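Local coordinates for protein isomaltose glucohydrolase (Kribbella flavida, PDB 5Z3E) that hydrolyses the alpha-1,6-glucosidic bond of isomaltose from the non-reducing end, releasing beta-D-glucose and D-glucose, in the intracellular breakdown of a cyclic tetrasaccharide derived from starch, at residues Y71-L74 with R75-S78; H97-V100 with D101-R105; R106-G109 with Q110-D113; G141-P144 with W145-F148; L186-W189 with D190-C193. The protein carries 1 engineered substitution. All coordinates share one frame; numbering follows the deposited sequence. Where two conformers were deposited one is given.

The five contacts, all local, follow one another along the chain in numerical order. All belong to the helical region of a family 15 glycosidase, known as an (alpha/alpha)6 barrel. Contact 1 opens helix 74-87 and touches contact 2 on helix 90-105, centres about 12 Å apart, through Leu74 and Val100; its Tyr71 packs on Gly141 of contact 4, centres about 14 Å apart. Contact 3 starts helix 108-119 directly after contact 2. Phe148 joins contact 4, at helix 144-147, to contact 5, which leads out of helix 175-188. Contacts 1 and 4 adjoin the inferred proton donor, Glu198; contact 2 lies away from it, and contact 3 is outermost, about 24 Å from the chain centre.

Contact 1 of 5, residues Y71-L74 with R75-S78; sequences YAWL and RDGS
Ser78 and Leu74 form the tight part of this helix start. Leu74 O takes two donors from the same residue: Ser78 N at 2.9 Å and, from the opposite face of the carbonyl plane, the hydroxyl, with Ser78 OG only 2.7 Å from Leu74 O. The serine OG stands anti to its carbonyl carbon (chi1 -68°), which swings it back onto the preceding turn. One residue earlier, Gly77 N bonds to the carbonyl of the N-cap residue, with Trp73 O 2.9 Å away.

The pocket side is looser. Trp73 and Arg75 run side by side with ring and guanidinium planes 52° apart, and the approach of Trp73 CD1 to Arg75 NH1, 3.6 Å, is oblique. Asp76 OD1 lies a similar 3.6 Å from Trp73 CB. Arg75 is paired chiefly with Asp151, while Asp76 OD1 and Arg75 NH1 share a hydroxyl of a bound glycerol, probably from the crystallisation liquor. Trp73 itself comes to about 4 Å, side chain to side chain, from Glu198, the inferred proton donor.

The turn joins strand 71-72, paired with 134-135, to helix 74-87, between helix 90-105 under Leu74, helix 151-167 beside Ser78 and helix 382-394 near Arg75.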
loop_
_atom_site.group_PDB
_atom_site.type_symbol
_atom_site.label_atom_id
_atom_site.label_comp_id
_atom_site.label_asym_id
_atom_site.label_seq_id
_atom_site.Cartn_x
_atom_site.Cartn_y
_atom_site.Cartn_z
ATOM N N TYR A 71 5.900 15.608 -2.320
ATOM C CA TYR A 71 4.755 14.821 -2.740
ATOM C C TYR A 71 4.354 13.774 -1.717
ATOM O O TYR A 71 5.185 13.188 -1.006
ATOM C CB TYR A 71 5.013 14.154 -4.088
ATOM C CG TYR A 71 5.321 15.155 -5.180
ATOM C CD1 TYR A 71 4.374 16.065 -5.598
ATOM C CD2 TYR A 71 6.564 15.200 -5.782
ATOM C CE1 TYR A 71 4.657 16.997 -6.578
ATOM C CE2 TYR A 71 6.849 16.122 -6.770
ATOM C CZ TYR A 71 5.890 17.007 -7.179
ATOM O OH TYR A 71 6.158 17.931 -8.163
ATOM N N ALA A 72 3.051 13.518 -1.704
ATOM C CA ALA A 72 2.419 12.491 -0.896
ATOM C C ALA A 72 1.645 11.542 -1.790
ATOM O O ALA A 72 1.035 11.964 -2.774
ATOM C CB ALA A 72 1.489 13.112 0.109
ATOM N N TRP A 73 1.650 10.268 -1.413
ATOM C CA TRP A 73 0.889 9.228 -2.063
ATOM C C TRP A 73 -0.085 8.632 -1.064
ATOM O O TRP A 73 0.261 8.408 0.103
ATOM C CB TRP A 73 1.791 8.094 -2.534
ATOM C CG TRP A 73 2.557 8.285 -3.806
ATOM C CD1 TRP A 73 2.329 7.593 -4.956
ATOM C CD2 TRP A 73 3.708 9.094 -4.057
ATOM N NE1 TRP A 73 3.237 7.917 -5.912
ATOM C CE2 TRP A 73 4.112 8.835 -5.391
ATOM C CE3 TRP A 73 4.469 9.993 -3.297
ATOM C CZ2 TRP A 73 5.245 9.415 -5.952
ATOM C CZ3 TRP A 73 5.592 10.589 -3.859
ATOM C CH2 TRP A 73 5.967 10.295 -5.182
ATOM N N LEU A 74 -1.296 8.314 -1.517
ATOM C CA LEU A 74 -2.247 7.631 -0.662
ATOM C C LEU A 74 -1.807 6.204 -0.317
ATOM O O LEU A 74 -2.111 5.729 0.775
ATOM C CB LEU A 74 -3.651 7.619 -1.270
ATOM C CG LEU A 74 -4.259 8.979 -1.490
ATOM C CD1 LEU A 74 -5.691 8.820 -1.962
ATOM C CD2 LEU A 74 -4.190 9.846 -0.287
ATOM N N ARG A 75 -1.111 5.517 -1.224
ATOM C CA ARG A 75 -0.593 4.172 -0.939
ATOM C C ARG A 75 0.396 4.225 0.221
ATOM O O ARG A 75 0.179 3.651 1.287
ATOM C CB ARG A 75 0.018 3.587 -2.206
ATOM C CG ARG A 75 0.839 2.335 -2.004
ATOM C CD ARG A 75 1.268 1.725 -3.319
ATOM N NE ARG A 75 2.117 2.608 -4.071
ATOM C CZ ARG A 75 1.779 3.252 -5.193
ATOM N NH1 ARG A 75 2.630 4.113 -5.708
ATOM N NH2 ARG A 75 0.634 3.004 -5.786
ATOM N N ASP A 76 1.493 4.961 0.021
ATOM C CA ASP A 76 2.500 5.055 1.070
ATOM C C ASP A 76 1.871 5.580 2.348
ATOM O O ASP A 76 2.145 5.111 3.450
ATOM C CB ASP A 76 3.629 6.008 0.682
ATOM C CG ASP A 76 4.425 5.580 -0.533
ATOM O OD1 ASP A 76 3.776 5.280 -1.555
ATOM O OD2 ASP A 76 5.679 5.574 -0.449
ATOM N N GLY A 77 1.050 6.625 2.209
ATOM C CA GLY A 77 0.512 7.292 3.374
ATOM C C GLY A 77 -0.437 6.436 4.185
ATOM O O GLY A 77 -0.447 6.515 5.410
ATOM N N SER A 78 -1.236 5.615 3.509
ATOM C CA SER A 78 -2.194 4.772 4.199
ATOM C C SER A 78 -1.516 3.665 5.011
ATOM O O SER A 78 -1.890 3.405 6.150
ATOM C CB SER A 78 -3.177 4.168 3.204
ATOM O OG SER A 78 -4.022 5.156 2.645
#

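Contact 2 of 5, residues H97-V100 with D101-R105; sequences HDWV and DGVLR
Asp101 takes part at both its ends: Asp101 N donates to His97 O at 2.9 Å, and its carboxylate grips Arg105 one turn on. There Arg105 NE lies 2.8 Å from Asp101 OD1, with the oxygen in the guanidinium plane and the bond nearly straight at 163°. The second link of this salt bridge, from NH2 to OD2, is bent and weak. The aspartate CG is anti to the backbone N (chi1 171°), which carries the carboxylate along the helix toward the arginine.

Backbone bonds of the same i to i+4 kind continue from Gly102 to Asp98, Val103 to Trp99 and Leu104 to Val100. They belong to helix 90-105, one of the helices of the (alpha/alpha)6 barrel known for this family. Polar ends on the earlier turn look elsewhere: Asp98 holds Trp174 and Arg173, and Trp99 NE1 donates to Phe136 O.

Outward from the axis comes the packing. Val103 CG2 makes a CH-pi contact over one face of the Trp99 indole, 3.9 Å from the centroid of its five-membered ring, with 3.6 Å between Val103 CG2 and Trp99 CE2. On another flank Val100 CG1 and Leu104 CD1 lie alongside at 3.8 Å, facing Trp156 of helix 151-167.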
loop_
_atom_site.group_PDB
_atom_site.type_symbol
_atom_site.label_atom_id
_atom_site.label_comp_id
_atom_site.label_asym_id
_atom_site.label_seq_id
_atom_site.Cartn_x
_atom_site.Cartn_y
_atom_site.Cartn_z
ATOM N N HIS A 97 -5.601 11.338 8.096
ATOM C CA HIS A 97 -6.944 11.108 7.580
ATOM C C HIS A 97 -7.667 12.414 7.338
ATOM O O HIS A 97 -8.402 12.545 6.354
ATOM C CB HIS A 97 -7.718 10.160 8.474
ATOM C CG HIS A 97 -7.104 8.812 8.502
ATOM N ND1 HIS A 97 -6.904 8.095 7.348
ATOM C CD2 HIS A 97 -6.592 8.098 9.533
ATOM C CE1 HIS A 97 -6.296 6.978 7.696
ATOM N NE2 HIS A 97 -6.081 6.952 9.005
ATOM N N ASP A 98 -7.467 13.406 8.219
ATOM C CA ASP A 98 -8.032 14.730 7.959
ATOM C C ASP A 98 -7.550 15.255 6.625
ATOM O O ASP A 98 -8.334 15.792 5.828
ATOM C CB ASP A 98 -7.603 15.717 9.053
ATOM C CG ASP A 98 -8.308 15.566 10.382
ATOM O OD1 ASP A 98 -9.380 14.897 10.456
ATOM O OD2 ASP A 98 -7.786 16.154 11.362
ATOM N N TRP A 99 -6.253 15.173 6.387
ATOM C CA TRP A 99 -5.682 15.701 5.156
ATOM C C TRP A 99 -6.295 15.011 3.949
ATOM O O TRP A 99 -6.752 15.682 3.015
ATOM C CB TRP A 99 -4.161 15.584 5.184
ATOM C CG TRP A 99 -3.535 16.051 3.913
ATOM C CD1 TRP A 99 -3.284 17.325 3.543
ATOM C CD2 TRP A 99 -3.119 15.223 2.818
ATOM N NE1 TRP A 99 -2.754 17.364 2.284
ATOM C CE2 TRP A 99 -2.629 16.087 1.807
ATOM C CE3 TRP A 99 -3.096 13.848 2.596
ATOM C CZ2 TRP A 99 -2.151 15.604 0.610
ATOM C CZ3 TRP A 99 -2.605 13.380 1.420
ATOM C CH2 TRP A 99 -2.146 14.249 0.432
ATOM N N VAL A 100 -6.313 13.681 3.948
ATOM C CA VAL A 100 -6.857 12.952 2.814
ATOM C C VAL A 100 -8.327 13.313 2.595
ATOM O O VAL A 100 -8.765 13.564 1.472
ATOM C CB VAL A 100 -6.717 11.425 2.977
ATOM C CG1 VAL A 100 -7.367 10.724 1.804
ATOM C CG2 VAL A 100 -5.263 10.993 3.129
ATOM N N ASP A 101 -9.099 13.272 3.668
ATOM C CA ASP A 101 -10.525 13.605 3.584
ATOM C C ASP A 101 -10.711 14.967 2.925
ATOM O O ASP A 101 -11.520 15.121 2.011
ATOM C CB ASP A 101 -11.086 13.569 5.001
ATOM C CG ASP A 101 -12.506 14.091 5.158
ATOM O OD1 ASP A 101 -13.341 13.827 4.281
ATOM O OD2 ASP A 101 -12.725 14.734 6.209
ATOM N N GLY A 102 -9.981 15.975 3.388
ATOM C CA GLY A 102 -10.149 17.295 2.812
ATOM C C GLY A 102 -9.741 17.359 1.357
ATOM O O GLY A 102 -10.379 18.054 0.543
ATOM N N VAL A 103 -8.679 16.665 0.994
ATOM C CA VAL A 103 -8.246 16.600 -0.392
ATOM C C VAL A 103 -9.336 15.983 -1.254
ATOM O O VAL A 103 -9.602 16.471 -2.362
ATOM C CB VAL A 103 -6.915 15.825 -0.472
ATOM C CG1 VAL A 103 -6.589 15.401 -1.886
ATOM C CG2 VAL A 103 -5.789 16.665 0.121
ATOM N N LEU A 104 -9.951 14.899 -0.776
ATOM C CA LEU A 104 -10.992 14.219 -1.523
ATOM C C LEU A 104 -12.286 15.016 -1.591
ATOM O O LEU A 104 -12.926 15.047 -2.645
ATOM C CB LEU A 104 -11.260 12.819 -0.938
ATOM C CG LEU A 104 -10.117 11.839 -1.141
ATOM C CD1 LEU A 104 -10.461 10.550 -0.443
ATOM C CD2 LEU A 104 -9.800 11.667 -2.587
ATOM N N ARG A 105 -12.691 15.675 -0.500
ATOM C CA ARG A 105 -13.897 16.480 -0.584
ATOM C C ARG A 105 -13.735 17.562 -1.653
ATOM O O ARG A 105 -14.687 17.909 -2.345
ATOM C CB ARG A 105 -14.269 17.104 0.756
ATOM C CG ARG A 105 -14.640 16.105 1.854
ATOM C CD ARG A 105 -15.221 16.818 3.055
ATOM N NE ARG A 105 -15.122 16.014 4.271
ATOM C CZ ARG A 105 -15.623 16.373 5.436
ATOM N NH1 ARG A 105 -16.380 17.451 5.551
ATOM N NH2 ARG A 105 -15.374 15.629 6.512
#

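Contact 3 of 5, residues R106-G109 with Q110-D113; sequences RRRG and QVDD
Gln110 OE1 receives Arg107 NH2 at 3.0 Å, in the plane of its amide and on a lone pair. The two flat groups are nearly coplanar, 14° apart, and the arginine reaches the amide because its chain is bent at chi2 (-57°) while the glutamine runs out extended. The other side of the same guanidinium is taken up as well: Arg107 NH1 forms a salt bridge with Asp140, its strongest partner, and bonds to Gly138 O. Gln110 NE2 has a weak bond to Gly128 O.

Arg108 doubles back through bends at chi2 and chi3 to put Arg108 NH2 2.9 Å from Asp112 OD1, on the syn side of the oxygen but tilted from both group planes. This salt bridge is the lesser of two, since Asp183 of helix 175-188 also holds NH2.

The first turn of helix 108-119 is served in part by water. Arg107, the N-cap residue, accepts Val111 N at its carbonyl, with Val111 N 2.9 Å from Arg107 O. A water donates to Arg106 O at 2.8 Å and accepts from Gln110 N at 2.9 Å. Asp112 N and Asp113 N use the carbonyls of Arg108 and Gly109.

Arg107 and Arg108 thus each pair with a more distant acid, Asp140 or Asp183, while holding a near partner, a neutral amide for Arg107 and a carboxylate for Arg108, which ties this partly exposed turn to the loop around 138-140 and to helix 175-188.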
loop_
_atom_site.group_PDB
_atom_site.type_symbol
_atom_site.label_atom_id
_atom_site.label_comp_id
_atom_site.label_asym_id
_atom_site.label_seq_id
_atom_site.Cartn_x
_atom_site.Cartn_y
_atom_site.Cartn_z
ATOM N N ARG A 106 -12.523 18.108 -1.800
ATOM C CA ARG A 106 -12.269 19.090 -2.837
ATOM C C ARG A 106 -12.438 18.535 -4.244
ATOM O O ARG A 106 -12.577 19.333 -5.180
ATOM C CB ARG A 106 -10.892 19.729 -2.652
ATOM C CG ARG A 106 -10.873 20.778 -1.569
ATOM C CD ARG A 106 -9.488 21.060 -1.009
ATOM N NE ARG A 106 -8.589 21.499 -2.067
ATOM C CZ ARG A 106 -7.271 21.482 -1.944
ATOM N NH1 ARG A 106 -6.701 21.079 -0.826
ATOM N NH2 ARG A 106 -6.528 21.855 -2.975
ATOM N N ARG A 107 -12.394 17.214 -4.407
ATOM C CA ARG A 107 -12.592 16.533 -5.676
ATOM C C ARG A 107 -14.019 16.038 -5.882
ATOM O O ARG A 107 -14.279 15.324 -6.845
ATOM C CB ARG A 107 -11.599 15.378 -5.817
ATOM C CG ARG A 107 -10.141 15.757 -5.666
ATOM C CD ARG A 107 -9.673 16.816 -6.603
ATOM N NE ARG A 107 -8.274 17.127 -6.380
ATOM C CZ ARG A 107 -7.278 16.976 -7.237
ATOM N NH1 ARG A 107 -6.045 17.289 -6.862
ATOM N NH2 ARG A 107 -7.520 16.460 -8.463
ATOM N N ARG A 108 -14.961 16.438 -5.016
ATOM C CA ARG A 108 -16.347 16.013 -5.172
ATOM C C ARG A 108 -16.890 16.336 -6.541
ATOM O O ARG A 108 -17.567 15.522 -7.161
ATOM C CB ARG A 108 -17.177 16.697 -4.085
ATOM C CG ARG A 108 -18.660 16.455 -4.129
ATOM C CD ARG A 108 -19.058 15.096 -3.557
ATOM N NE ARG A 108 -18.968 14.053 -4.537
ATOM C CZ ARG A 108 -19.248 12.791 -4.295
ATOM N NH1 ARG A 108 -19.328 12.331 -3.070
ATOM N NH2 ARG A 108 -19.396 11.989 -5.327
ATOM N N GLY A 109 -16.651 17.556 -6.985
ATOM C CA GLY A 109 -17.149 17.975 -8.298
ATOM C C GLY A 109 -16.453 17.278 -9.444
ATOM O O GLY A 109 -17.103 16.857 -10.407
ATOM N N GLN A 110 -15.137 17.083 -9.345
ATOM C CA GLN A 110 -14.387 16.363 -10.390
ATOM C C GLN A 110 -14.937 14.959 -10.518
ATOM O O GLN A 110 -15.160 14.475 -11.638
ATOM C CB GLN A 110 -12.891 16.384 -10.076
ATOM C CG GLN A 110 -12.049 15.654 -11.119
ATOM C CD GLN A 110 -10.555 15.747 -10.855
ATOM O OE1 GLN A 110 -10.124 16.289 -9.860
ATOM N NE2 GLN A 110 -9.757 15.169 -11.749
ATOM N N VAL A 111 -15.128 14.265 -9.392
ATOM C CA VAL A 111 -15.661 12.914 -9.432
ATOM C C VAL A 111 -17.085 12.912 -9.978
ATOM O O VAL A 111 -17.423 12.082 -10.828
ATOM C CB VAL A 111 -15.555 12.236 -8.062
ATOM C CG1 VAL A 111 -16.333 10.955 -7.997
ATOM C CG2 VAL A 111 -14.081 12.014 -7.736
ATOM N N ASP A 112 -17.935 13.836 -9.531
ATOM C CA ASP A 112 -19.294 13.888 -10.061
ATOM C C ASP A 112 -19.260 14.080 -11.576
ATOM O O ASP A 112 -20.070 13.472 -12.290
ATOM C CB ASP A 112 -20.092 14.997 -9.395
ATOM C CG ASP A 112 -20.450 14.669 -7.947
ATOM O OD1 ASP A 112 -20.348 13.497 -7.554
ATOM O OD2 ASP A 112 -20.857 15.608 -7.241
ATOM N N ASP A 113 -18.372 14.928 -12.065
ATOM C CA ASP A 113 -18.276 15.154 -13.506
ATOM C C ASP A 113 -17.777 13.907 -14.238
ATOM O O ASP A 113 -18.271 13.619 -15.350
ATOM C CB ASP A 113 -17.349 16.323 -13.789
ATOM C CG ASP A 113 -17.927 17.675 -13.402
ATOM O OD1 ASP A 113 -19.133 17.763 -13.087
ATOM O OD2 ASP A 113 -17.132 18.645 -13.372
HETATM O O HOH W 1 -13.965 19.006 -7.556
#

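Contact 4 of 5, residues G141-P144 with W145-F148; sequences GSDP and WWDF
Asp143 brings its carboxylate over the start of the short helix 144-147, where OD1 caps the backbone and OD2 lies against the Trp146 indole. The capping bond runs from Trp145 N to Asp143 OD1 at 2.9 Å, arriving from above the carboxylate plane; with CG anti to the backbone N (chi1 -179°), the carboxylate reaches forward to Trp145 N. Carboxylate and indole stand 81° apart, with Asp143 OD2 3.8 Å from Trp146 CD1. The carbonyl of the same residue adds a second hold, since Trp146 N is 2.9 Å from Asp143 O. An alanine at Asp143 has no capping oxygen for Trp145 N, and the first turn would probably be freer to shift, taking the indoles with it.

Ser142 and Asp147 close the other side. Ser142 OG donates to the syn lone pair of Asp147 OD2 at 2.6 Å, while it accepts Arg133 N and a water. That water also donates to Asp147 OD1, 2.7 Å away, bridging the pair. Farther along, Phe148 N reaches Pro144 O in a weak, bent bond.

Within the turn, Trp145 CD1 stands over the centre of one face of the Trp146 ring. Trp145 probably contributes to substrate binding, as in its relatives, and Asp147 lies about 4 Å, side chain to side chain, from the inferred proton donor, Glu198. The cap and the Ser142-Asp147 bond therefore fix backbone and acid beside the active site, while the exposed indoles are set by the turn beneath them.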
loop_
_atom_site.group_PDB
_atom_site.type_symbol
_atom_site.label_atom_id
_atom_site.label_comp_id
_atom_site.label_asym_id
_atom_site.label_seq_id
_atom_site.Cartn_x
_atom_site.Cartn_y
_atom_site.Cartn_z
ATOM N N GLY A 141 0.050 16.502 -8.216
ATOM C CA GLY A 141 1.495 16.602 -8.262
ATOM C C GLY A 141 2.130 15.965 -9.483
ATOM O O GLY A 141 3.335 16.071 -9.659
ATOM N N SER A 142 1.309 15.291 -10.296
ATOM C CA SER A 142 1.777 14.599 -11.466
ATOM C C SER A 142 0.585 14.471 -12.409
ATOM O O SER A 142 -0.572 14.659 -12.011
ATOM C CB SER A 142 2.300 13.204 -11.089
ATOM O OG SER A 142 1.265 12.451 -10.492
ATOM N N ASP A 143 0.873 14.134 -13.657
ATOM C CA ASP A 143 -0.115 14.014 -14.709
ATOM C C ASP A 143 -0.590 12.571 -14.795
ATOM O O ASP A 143 0.206 11.667 -15.108
ATOM C CB ASP A 143 0.549 14.402 -16.019
ATOM C CG ASP A 143 -0.367 14.338 -17.219
ATOM O OD1 ASP A 143 -1.493 13.788 -17.166
ATOM O OD2 ASP A 143 0.085 14.822 -18.275
ATOM N N PRO A 144 -1.897 12.294 -14.549
ATOM C CA PRO A 144 -2.354 10.911 -14.525
ATOM C C PRO A 144 -2.281 10.214 -15.874
ATOM O O PRO A 144 -2.348 8.996 -15.908
ATOM C CB PRO A 144 -3.791 10.987 -14.011
ATOM C CG PRO A 144 -4.220 12.340 -14.293
ATOM C CD PRO A 144 -2.974 13.223 -14.171
ATOM N N TRP A 145 -2.080 10.922 -16.989
ATOM C CA TRP A 145 -1.796 10.182 -18.202
ATOM C C TRP A 145 -0.600 9.239 -17.987
ATOM O O TRP A 145 -0.576 8.114 -18.510
ATOM C CB TRP A 145 -1.522 11.116 -19.399
ATOM C CG TRP A 145 -1.231 10.333 -20.617
ATOM C CD1 TRP A 145 -0.017 10.044 -21.160
ATOM C CD2 TRP A 145 -2.175 9.559 -21.361
ATOM N NE1 TRP A 145 -0.139 9.153 -22.190
ATOM C CE2 TRP A 145 -1.464 8.819 -22.339
ATOM C CE3 TRP A 145 -3.563 9.381 -21.289
ATOM C CZ2 TRP A 145 -2.086 7.950 -23.217
ATOM C CZ3 TRP A 145 -4.178 8.500 -22.150
ATOM C CH2 TRP A 145 -3.443 7.800 -23.101
ATOM N N TRP A 146 0.411 9.730 -17.269
ATOM C CA TRP A 146 1.650 9.016 -17.091
ATOM C C TRP A 146 1.700 8.120 -15.863
ATOM O O TRP A 146 2.610 7.297 -15.772
ATOM C CB TRP A 146 2.832 9.991 -17.065
ATOM C CG TRP A 146 2.956 10.766 -18.300
ATOM C CD1 TRP A 146 2.703 12.067 -18.451
ATOM C CD2 TRP A 146 3.358 10.270 -19.572
ATOM N NE1 TRP A 146 2.939 12.440 -19.745
ATOM C CE2 TRP A 146 3.330 11.341 -20.474
ATOM C CE3 TRP A 146 3.713 8.996 -20.020
ATOM C CZ2 TRP A 146 3.682 11.223 -21.829
ATOM C CZ3 TRP A 146 4.016 8.843 -21.352
ATOM C CH2 TRP A 146 4.030 9.949 -22.229
ATOM N N ASP A 147 0.756 8.254 -14.925
ATOM C CA ASP A 147 0.825 7.473 -13.714
ATOM C C ASP A 147 -0.522 7.102 -13.099
ATOM O O ASP A 147 -0.548 6.696 -11.928
ATOM C CB ASP A 147 1.733 8.141 -12.675
ATOM C CG ASP A 147 1.135 9.400 -12.106
ATOM O OD1 ASP A 147 0.005 9.758 -12.477
ATOM O OD2 ASP A 147 1.811 10.035 -11.252
ATOM N N PHE A 148 -1.589 7.128 -13.874
ATOM C CA PHE A 148 -2.937 6.784 -13.417
ATOM C C PHE A 148 -2.954 5.478 -12.612
ATOM O O PHE A 148 -2.565 4.418 -13.117
ATOM C CB PHE A 148 -3.873 6.623 -14.628
ATOM C CG PHE A 148 -5.233 6.101 -14.286
ATOM C CD1 PHE A 148 -6.010 6.684 -13.301
ATOM C CD2 PHE A 148 -5.761 5.020 -14.965
ATOM C CE1 PHE A 148 -7.243 6.180 -12.972
ATOM C CE2 PHE A 148 -7.011 4.509 -14.633
ATOM C CZ PHE A 148 -7.744 5.086 -13.643
HETATM O O HOH W 2 -1.456 11.693 -11.279
#

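Contact 5 of 5, residues L186-W189 with D190-C193; sequences LAFW and DRPC
A chi1 of 68° places Trp189 CG between the backbone N and the carbonyl carbon, folding the indole back over the peptide that follows, and Asp190 lies under its face. Asp190 CB makes a CH-pi contact 3.4 Å from the centroid of the six-membered ring, only 4° off its normal. The backbone is covered too, with Asp190 N 3.1 Å from Trp189 CG. A serine replacing Trp189 would probably uncover this peptide and leave Asp190 CB without the ring above it, opening a gap toward helices 206-220 and 231-248, against which the indole also rests.

Arg191 N closes the turn on Phe188 O at 3.2 Å, well out of the carbonyl plane. The extended Arg191 chain runs beside Phe188, with NH1 4.0 Å from Phe188 CE1 and the guanidinium 84° from the ring, though Arg191 NH2 bonds mainly to Asn126 and also to Pro124 O. One water donates to Ala187 O at 2.8 Å and to Asp190 OD1 at 3.0 Å.

The geometry is that of a type I beta turn, Phe188 to Arg191, leading from helix 175-188 into the loop that carries Asp195, predicted to be a proton acceptor, and Glu198, the inferred proton donor.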
loop_
_atom_site.group_PDB
_atom_site.type_symbol
_atom_site.label_atom_id
_atom_site.label_comp_id
_atom_site.label_asym_id
_atom_site.label_seq_id
_atom_site.Cartn_x
_atom_site.Cartn_y
_atom_site.Cartn_z
ATOM N N LEU A 186 -16.373 2.659 -7.202
ATOM C CA LEU A 186 -17.476 1.874 -7.748
ATOM C C LEU A 186 -17.558 2.054 -9.265
ATOM O O LEU A 186 -17.946 1.137 -9.973
ATOM C CB LEU A 186 -18.802 2.232 -7.085
ATOM C CG LEU A 186 -18.939 1.837 -5.622
ATOM C CD1 LEU A 186 -20.246 2.382 -5.082
ATOM C CD2 LEU A 186 -18.884 0.342 -5.416
ATOM N N ALA A 187 -17.221 3.240 -9.756
ATOM C CA ALA A 187 -17.249 3.512 -11.186
ATOM C C ALA A 187 -16.061 2.947 -11.937
ATOM O O ALA A 187 -16.209 2.579 -13.105
ATOM C CB ALA A 187 -17.326 5.006 -11.416
ATOM N N PHE A 188 -14.879 2.918 -11.318
ATOM C CA PHE A 188 -13.636 2.720 -12.061
ATOM C C PHE A 188 -12.805 1.527 -11.620
ATOM O O PHE A 188 -11.684 1.349 -12.099
ATOM C CB PHE A 188 -12.816 4.012 -12.058
ATOM C CG PHE A 188 -13.516 5.152 -12.730
ATOM C CD1 PHE A 188 -13.860 5.070 -14.061
ATOM C CD2 PHE A 188 -13.856 6.303 -12.037
ATOM C CE1 PHE A 188 -14.503 6.089 -14.686
ATOM C CE2 PHE A 188 -14.512 7.327 -12.656
ATOM C CZ PHE A 188 -14.842 7.233 -13.969
ATOM N N TRP A 189 -13.338 0.665 -10.760
ATOM C CA TRP A 189 -12.562 -0.450 -10.257
ATOM C C TRP A 189 -12.046 -1.376 -11.350
ATOM O O TRP A 189 -10.992 -1.983 -11.171
ATOM C CB TRP A 189 -13.361 -1.242 -9.248
ATOM C CG TRP A 189 -14.484 -1.950 -9.851
ATOM C CD1 TRP A 189 -15.762 -1.490 -10.027
ATOM C CD2 TRP A 189 -14.458 -3.277 -10.392
ATOM N NE1 TRP A 189 -16.527 -2.449 -10.627
ATOM C CE2 TRP A 189 -15.732 -3.549 -10.862
ATOM C CE3 TRP A 189 -13.458 -4.255 -10.535
ATOM C CZ2 TRP A 189 -16.063 -4.802 -11.436
ATOM C CZ3 TRP A 189 -13.752 -5.453 -11.114
ATOM C CH2 TRP A 189 -15.033 -5.700 -11.574
ATOM N N ASP A 190 -12.788 -1.517 -12.444
ATOM C CA ASP A 190 -12.489 -2.487 -13.475
ATOM C C ASP A 190 -11.700 -1.902 -14.632
ATOM O O ASP A 190 -11.468 -2.595 -15.635
ATOM C CB ASP A 190 -13.730 -3.172 -13.987
ATOM C CG ASP A 190 -14.700 -2.245 -14.641
ATOM O OD1 ASP A 190 -14.645 -1.038 -14.426
ATOM O OD2 ASP A 190 -15.569 -2.800 -15.420
ATOM N N ARG A 191 -11.232 -0.676 -14.492
ATOM C CA ARG A 191 -10.451 -0.018 -15.515
ATOM C C ARG A 191 -8.978 -0.425 -15.429
ATOM O O ARG A 191 -8.416 -0.476 -14.348
ATOM C CB ARG A 191 -10.548 1.490 -15.258
ATOM C CG ARG A 191 -10.009 2.353 -16.291
ATOM C CD ARG A 191 -10.298 3.799 -15.903
ATOM N NE ARG A 191 -9.689 4.714 -16.794
ATOM C CZ ARG A 191 -10.329 5.624 -17.515
ATOM N NH1 ARG A 191 -11.675 5.714 -17.504
ATOM N NH2 ARG A 191 -9.618 6.428 -18.184
ATOM N N PRO A 192 -8.326 -0.666 -16.584
ATOM C CA PRO A 192 -6.868 -0.810 -16.605
ATOM C C PRO A 192 -6.196 0.415 -15.988
ATOM O O PRO A 192 -6.677 1.546 -16.132
ATOM C CB PRO A 192 -6.548 -0.941 -18.099
ATOM C CG PRO A 192 -7.812 -1.515 -18.729
ATOM C CD PRO A 192 -8.920 -0.867 -17.926
ATOM N N CYS A 193 -5.064 0.209 -15.327
ATOM C CA CYS A 193 -4.292 1.330 -14.849
ATOM C C CYS A 193 -2.862 0.870 -14.610
ATOM O O CYS A 193 -2.553 -0.323 -14.687
ATOM C CB CYS A 193 -4.907 1.958 -13.594
ATOM S SG CYS A 193 -4.840 0.944 -12.099
HETATM O O HOH W 3 -14.857 1.758 -15.418
HETATM O O HOH W 4 -8.788 0.558 -11.715
HETATM O O HOH W 5 -8.658 -2.777 -12.747
#